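Local coordinates for isochorismatase family protein (Enterococcus faecalis, PDB 2A67), which is of unknown function but belongs to the isochorismatase family and is probably a hydrolase, at residues D[12-17]-D[63-68]; D[49-54]-D[76-81]. All blocks are in the same frame, centred on the assembly; numbering follows the deposited sequence.

Interaction 1: residues D[12-17]-D[63-68]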
# COMPACT_ATOMS: atom_id res chain seq x y z
N PHE D 12 -15.25 -8.57 -5.50
CA PHE D 12 -16.10 -8.58 -6.68
C PHE D 12 -17.56 -8.81 -6.29
O PHE D 12 -18.16 -9.85 -6.64
CB PHE D 12 -15.67 -9.69 -7.63
CG PHE D 12 -14.47 -9.35 -8.46
CD1 PHE D 12 -14.46 -8.20 -9.26
CD2 PHE D 12 -13.38 -10.21 -8.48
CE1 PHE D 12 -13.33 -7.92 -10.09
CE2 PHE D 12 -12.24 -9.93 -9.30
CZ PHE D 12 -12.23 -8.81 -10.09
N GLN D 13 -18.14 -7.81 -5.62
CA GLN D 13 -19.49 -7.89 -5.05
C GLN D 13 -20.46 -6.86 -5.68
O GLN D 13 -20.07 -5.73 -6.00
CB GLN D 13 -19.39 -7.68 -3.54
CG GLN D 13 -18.37 -8.64 -2.81
CD GLN D 13 -18.02 -8.12 -1.45
OE1 GLN D 13 -16.98 -7.51 -1.27
NE2 GLN D 13 -18.89 -8.34 -0.48
N LYS D 14 -21.73 -7.27 -5.83
CA LYS D 14 -22.76 -6.49 -6.54
C LYS D 14 -22.83 -5.04 -6.06
O LYS D 14 -22.83 -4.11 -6.88
CB LYS D 14 -24.12 -7.16 -6.39
CG LYS D 14 -24.12 -8.63 -6.79
CD LYS D 14 -25.55 -9.17 -6.68
CE LYS D 14 -25.60 -10.61 -6.22
NZ LYS D 14 -26.86 -10.76 -5.37
N GLY D 15 -22.79 -4.84 -4.75
CA GLY D 15 -22.99 -3.51 -4.18
C GLY D 15 -21.82 -2.54 -4.15
O GLY D 15 -21.87 -1.55 -3.43
N ILE D 16 -20.78 -2.77 -4.96
CA ILE D 16 -19.66 -1.80 -5.00
C ILE D 16 -19.73 -0.45 -5.83
O ILE D 16 -19.25 0.55 -5.31
CB ILE D 16 -18.25 -2.48 -5.20
CG1 ILE D 16 -17.71 -3.03 -3.88
CG2 ILE D 16 -17.18 -1.47 -5.61
CD1 ILE D 16 -17.61 -4.47 -3.79
N GLU D 17 -20.30 -0.31 -7.03
CA GLU D 17 -21.61 -0.63 -7.60
C GLU D 17 -22.97 -0.15 -7.05
O GLU D 17 -23.71 -0.88 -6.40
CB GLU D 17 -21.62 -1.81 -8.54
CG GLU D 17 -20.75 -1.40 -9.70
CD GLU D 17 -21.13 -2.00 -11.01
OE1 GLU D 17 -21.95 -2.97 -11.03
OE2 GLU D 17 -20.59 -1.50 -12.03
N SER D 63 -26.51 -7.48 -1.75
CA SER D 63 -25.50 -6.54 -2.23
C SER D 63 -24.05 -7.02 -1.93
O SER D 63 -23.12 -6.74 -2.70
CB SER D 63 -25.81 -5.11 -1.71
OG SER D 63 -25.35 -4.95 -0.38
N TRP D 64 -23.88 -7.74 -0.81
CA TRP D 64 -22.60 -8.36 -0.43
C TRP D 64 -22.22 -9.57 -1.32
O TRP D 64 -21.02 -9.98 -1.36
CB TRP D 64 -22.71 -8.79 1.03
CG TRP D 64 -21.76 -9.80 1.57
CD1 TRP D 64 -20.63 -9.54 2.31
CD2 TRP D 64 -21.83 -11.22 1.43
NE1 TRP D 64 -20.01 -10.70 2.63
CE2 TRP D 64 -20.71 -11.75 2.10
CE3 TRP D 64 -22.70 -12.09 0.77
CZ2 TRP D 64 -20.47 -13.14 2.17
CZ3 TRP D 64 -22.47 -13.44 0.85
CH2 TRP D 64 -21.36 -13.96 1.54
N GLN D 65 -23.18 -10.16 -2.03
CA GLN D 65 -22.87 -11.35 -2.81
C GLN D 65 -22.00 -10.95 -3.99
O GLN D 65 -22.02 -9.78 -4.40
CB GLN D 65 -24.14 -12.05 -3.32
CG GLN D 65 -25.16 -12.59 -2.25
CD GLN D 65 -26.31 -13.27 -2.94
OE1 GLN D 65 -27.19 -12.58 -3.45
NE2 GLN D 65 -26.31 -14.63 -3.00
N LEU D 66 -21.28 -11.95 -4.54
CA LEU D 66 -20.43 -11.83 -5.71
C LEU D 66 -21.27 -11.63 -6.95
O LEU D 66 -22.39 -12.15 -7.06
CB LEU D 66 -19.54 -13.10 -5.88
CG LEU D 66 -18.61 -13.52 -4.73
CD1 LEU D 66 -17.96 -14.89 -4.91
CD2 LEU D 66 -17.57 -12.47 -4.46
N PHE D 67 -20.75 -10.83 -7.87
CA PHE D 67 -21.41 -10.64 -9.15
C PHE D 67 -21.78 -12.00 -9.69
O PHE D 67 -20.94 -12.90 -9.70
CB PHE D 67 -20.45 -10.00 -10.14
CG PHE D 67 -20.10 -8.59 -9.80
CD1 PHE D 67 -21.06 -7.58 -9.91
CD2 PHE D 67 -18.83 -8.27 -9.37
CE1 PHE D 67 -20.74 -6.27 -9.60
CE2 PHE D 67 -18.50 -6.95 -9.07
CZ PHE D 67 -19.47 -5.95 -9.16
N GLU D 68 -23.01 -12.13 -10.19
CA GLU D 68 -23.51 -13.39 -10.72
C GLU D 68 -22.69 -13.96 -11.86
O GLU D 68 -22.64 -15.17 -12.02
CB GLU D 68 -24.93 -13.21 -11.26
CG GLU D 68 -25.91 -12.85 -10.19
CD GLU D 68 -26.73 -14.04 -9.76
OE1 GLU D 68 -26.15 -15.10 -9.41
OE2 GLU D 68 -27.97 -13.89 -9.79
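Lys-14 grips the segment 63-68 from both ends of the residue. Its NZ lies 2.7 Å from Gln-65 OE1, above the plane of that amide carbonyl, and also bonds the backbone O of Asp-62. Its backbone N meets Gln-65 O at 2.9 Å. The side chains of Lys-14 and Gln-65 run side by side in the same direction, the lysine bending late, at chi3 and chi4, to bring the ammonium over the amide. Next along the chain, Gly-15 N donates to a lone pair of Ser-63 O in the carbonyl plane. The side-chain amide of Gln-13 is used at both ends: NE2 makes a nearly straight bond (165°) to Trp-64 O, 2.8 Å away and almost in the amide plane, while OE1 takes the backbone N of His-52. Trp-64 O also receives Gln-51 NE2, so two side-chain amides converge on one backbone carbonyl.

The backbone pattern is that of a single isolated bridge between two loops of this alpha/beta fold, one following strand 5-10 and the other strand 47-52. Gln-13 and Leu-66 are bridged through their neighbours: Lys-14 N bonds Gln-65 O, and Phe-67 N bonds Phe-12 O at 3.0 Å.

The Phe-67 ring packs against the loop backbone. With chi1 at -68° it folds back and lays one face over the peptide joining Gln-13 to Lys-14; Gln-13 C sits 3.7 Å above the ring plane, toward the rim. Phe-67 CD2 also packs on Phe-12 CB at 3.9 Å, and CE2 meets the edge of the Phe-12 ring. Farther out, the Glu-17 carboxylate plane is turned 88° from that of the Phe-67 ring, with OE1 near CE1, while its OE2 bonds Leu-23 N. Leu-26 of helix 26-42 touches both Phe-67 and Glu-17.

Interaction 2: residues D[49-54]-D[76-81]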
# COMPACT_ATOMS: atom_id res chain seq x y z
N PHE D 49 -11.96 -16.10 -3.00
CA PHE D 49 -12.71 -14.87 -3.15
C PHE D 49 -12.69 -14.12 -1.82
O PHE D 49 -12.96 -14.71 -0.76
CB PHE D 49 -14.17 -15.16 -3.50
CG PHE D 49 -14.38 -15.68 -4.88
CD1 PHE D 49 -14.43 -17.06 -5.12
CD2 PHE D 49 -14.53 -14.81 -5.94
CE1 PHE D 49 -14.64 -17.53 -6.37
CE2 PHE D 49 -14.74 -15.31 -7.23
CZ PHE D 49 -14.79 -16.66 -7.42
N VAL D 50 -12.38 -12.83 -1.87
CA VAL D 50 -12.46 -11.97 -0.66
C VAL D 50 -13.72 -11.11 -0.78
O VAL D 50 -14.00 -10.52 -1.83
CB VAL D 50 -11.17 -11.11 -0.47
CG1 VAL D 50 -11.32 -10.21 0.77
CG2 VAL D 50 -9.91 -12.08 -0.32
N GLN D 51 -14.53 -11.11 0.27
CA GLN D 51 -15.74 -10.30 0.32
C GLN D 51 -15.69 -9.39 1.53
O GLN D 51 -15.42 -9.82 2.67
CB GLN D 51 -16.97 -11.19 0.37
CG GLN D 51 -17.21 -11.96 -0.93
CD GLN D 51 -18.29 -12.99 -0.80
OE1 GLN D 51 -18.02 -14.14 -0.47
NE2 GLN D 51 -19.54 -12.58 -1.02
N HIS D 52 -15.91 -8.11 1.25
CA HIS D 52 -15.91 -7.05 2.25
C HIS D 52 -17.32 -7.01 2.88
O HIS D 52 -18.31 -7.38 2.27
CB HIS D 52 -15.56 -5.71 1.57
CG HIS D 52 -15.19 -4.63 2.54
ND1 HIS D 52 -16.08 -3.66 2.92
CD2 HIS D 52 -14.05 -4.40 3.23
CE1 HIS D 52 -15.50 -2.84 3.78
NE2 HIS D 52 -14.27 -3.26 3.99
N GLU D 53 -17.37 -6.64 4.14
CA GLU D 53 -18.67 -6.47 4.83
C GLU D 53 -18.58 -5.21 5.65
O GLU D 53 -17.55 -4.95 6.28
CB GLU D 53 -18.98 -7.70 5.70
CG GLU D 53 -18.03 -7.99 6.88
CD GLU D 53 -18.25 -9.37 7.47
OE1 GLU D 53 -17.97 -10.36 6.78
OE2 GLU D 53 -18.74 -9.49 8.61
N GLU D 54 -19.66 -4.43 5.65
CA GLU D 54 -19.73 -3.19 6.44
C GLU D 54 -21.20 -2.82 6.53
O GLU D 54 -22.06 -3.52 6.00
CB GLU D 54 -18.89 -2.07 5.78
CG GLU D 54 -19.25 -1.78 4.30
CD GLU D 54 -18.29 -0.78 3.60
OE1 GLU D 54 -17.10 -0.62 4.01
OE2 GLU D 54 -18.71 -0.16 2.60
N ASP D 76 -14.21 -23.50 -4.09
CA ASP D 76 -13.47 -22.28 -3.82
C ASP D 76 -13.41 -21.92 -2.32
O ASP D 76 -14.12 -22.51 -1.50
CB ASP D 76 -14.10 -21.15 -4.63
CG ASP D 76 -14.17 -21.48 -6.12
OD1 ASP D 76 -13.39 -22.34 -6.59
OD2 ASP D 76 -14.96 -20.87 -6.84
N PHE D 77 -12.52 -21.00 -1.99
CA PHE D 77 -12.31 -20.55 -0.61
C PHE D 77 -12.86 -19.15 -0.55
O PHE D 77 -12.93 -18.46 -1.58
CB PHE D 77 -10.82 -20.56 -0.24
CG PHE D 77 -10.20 -21.95 -0.25
CD1 PHE D 77 -10.53 -22.90 0.74
CD2 PHE D 77 -9.32 -22.32 -1.25
CE1 PHE D 77 -9.95 -24.21 0.73
CE2 PHE D 77 -8.74 -23.64 -1.28
CZ PHE D 77 -9.08 -24.58 -0.29
N PHE D 78 -13.32 -18.75 0.64
CA PHE D 78 -13.97 -17.45 0.81
C PHE D 78 -13.42 -16.84 2.08
O PHE D 78 -13.36 -17.51 3.14
CB PHE D 78 -15.50 -17.63 0.91
CG PHE D 78 -16.10 -18.18 -0.36
CD1 PHE D 78 -16.46 -17.34 -1.38
CD2 PHE D 78 -16.24 -19.57 -0.54
CE1 PHE D 78 -17.01 -17.86 -2.57
CE2 PHE D 78 -16.77 -20.10 -1.73
CZ PHE D 78 -17.14 -19.24 -2.75
N ILE D 79 -12.99 -15.58 1.97
CA ILE D 79 -12.48 -14.86 3.11
C ILE D 79 -13.39 -13.67 3.40
O ILE D 79 -13.68 -12.93 2.48
CB ILE D 79 -11.06 -14.34 2.81
CG1 ILE D 79 -10.12 -15.54 2.53
CG2 ILE D 79 -10.49 -13.49 3.96
CD1 ILE D 79 -9.74 -16.26 3.79
N ARG D 80 -13.78 -13.48 4.65
CA ARG D 80 -14.54 -12.29 5.09
C ARG D 80 -13.54 -11.23 5.54
O ARG D 80 -12.68 -11.54 6.37
CB ARG D 80 -15.40 -12.62 6.35
CG ARG D 80 -16.43 -13.72 6.13
CD ARG D 80 -17.16 -14.09 7.38
NE ARG D 80 -17.85 -12.97 8.02
CZ ARG D 80 -18.56 -13.12 9.12
NH1 ARG D 80 -18.62 -14.33 9.65
NH2 ARG D 80 -19.20 -12.08 9.70
N LYS D 81 -13.67 -10.01 5.05
CA LYS D 81 -12.86 -8.89 5.57
C LYS D 81 -13.74 -7.68 5.89
O LYS D 81 -14.81 -7.50 5.33
CB LYS D 81 -11.75 -8.50 4.60
CG LYS D 81 -12.18 -7.68 3.40
CD LYS D 81 -10.94 -7.34 2.54
CE LYS D 81 -11.27 -6.59 1.30
NZ LYS D 81 -11.67 -5.18 1.65
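Glu-53 sets CG between its backbone N and carbonyl carbon (chi1 64°), and Arg-80 kinks at chi3 (57°); together these turns lay carboxylate and guanidinium side-on and nearly coplanar. Arg-80 NE reaches Glu-53 OE1 at 2.9 Å and NH2 reaches OE2 at 2.8 Å, each on a syn lone pair, which fixes the rotation of both groups. Phe-59 adds a cation-pi contact to the same arginine.

The backbones pair in parallel register, strand 47-52 (through residues 49-52) with strand 77-81. Phe-49 N and Gln-51 N donate to Phe-77 O and Ile-79 O, while Ile-79 N and Lys-81 N return bonds to Phe-49 O and Gln-51 O. Glu-53 N continues the ladder one step past the strand end, to Lys-81 O.

On the sheet face of Phe-49 and Phe-78 the two rings lie side by side, 14° from parallel but slid so far that they barely overlap; CD1 of Phe-49 and CE1 of Phe-78 touch at 3.7 Å. Asp-76 OD2 approaches the Phe-49 ring edge at CE1, its carboxylate otherwise bound by Gln-73 N and Arg-41. On the opposite face Lys-81 passes across Val-50, with CD tight against CG1 (3.4 Å), and sends NZ past the His-52 ring to Asp-11 and His-83 O.

Strand 77-81 is the outermost at this end of the chain's parallel sheet. Strand 5-10 flanks strand 47-52 on its other side, and helix 92-98 covers Phe-77 and Ile-79.

In the fold
From the N terminus, strand 5-10 runs into the loop that carries 12-17. Helix 26-42 then leads back to strand 47-52, whose end and the residues just after it supply 49-54. The next loop brings 63-68 back to 12-17, where interaction 1 closes a circuit of 45 intervening residues. The chain continues to 76-81, and interaction 2 closes a shorter one of 21, entirely without helix or strand. The segments alternate, so the two circuits cross. They also meet directly, through side-chain amide bonds between the 12-17 and 63-68 loops and strand 47-52. The loop-to-loop bridge is thereby joined to strand 47-52, the neighbour of the edge strand 77-81.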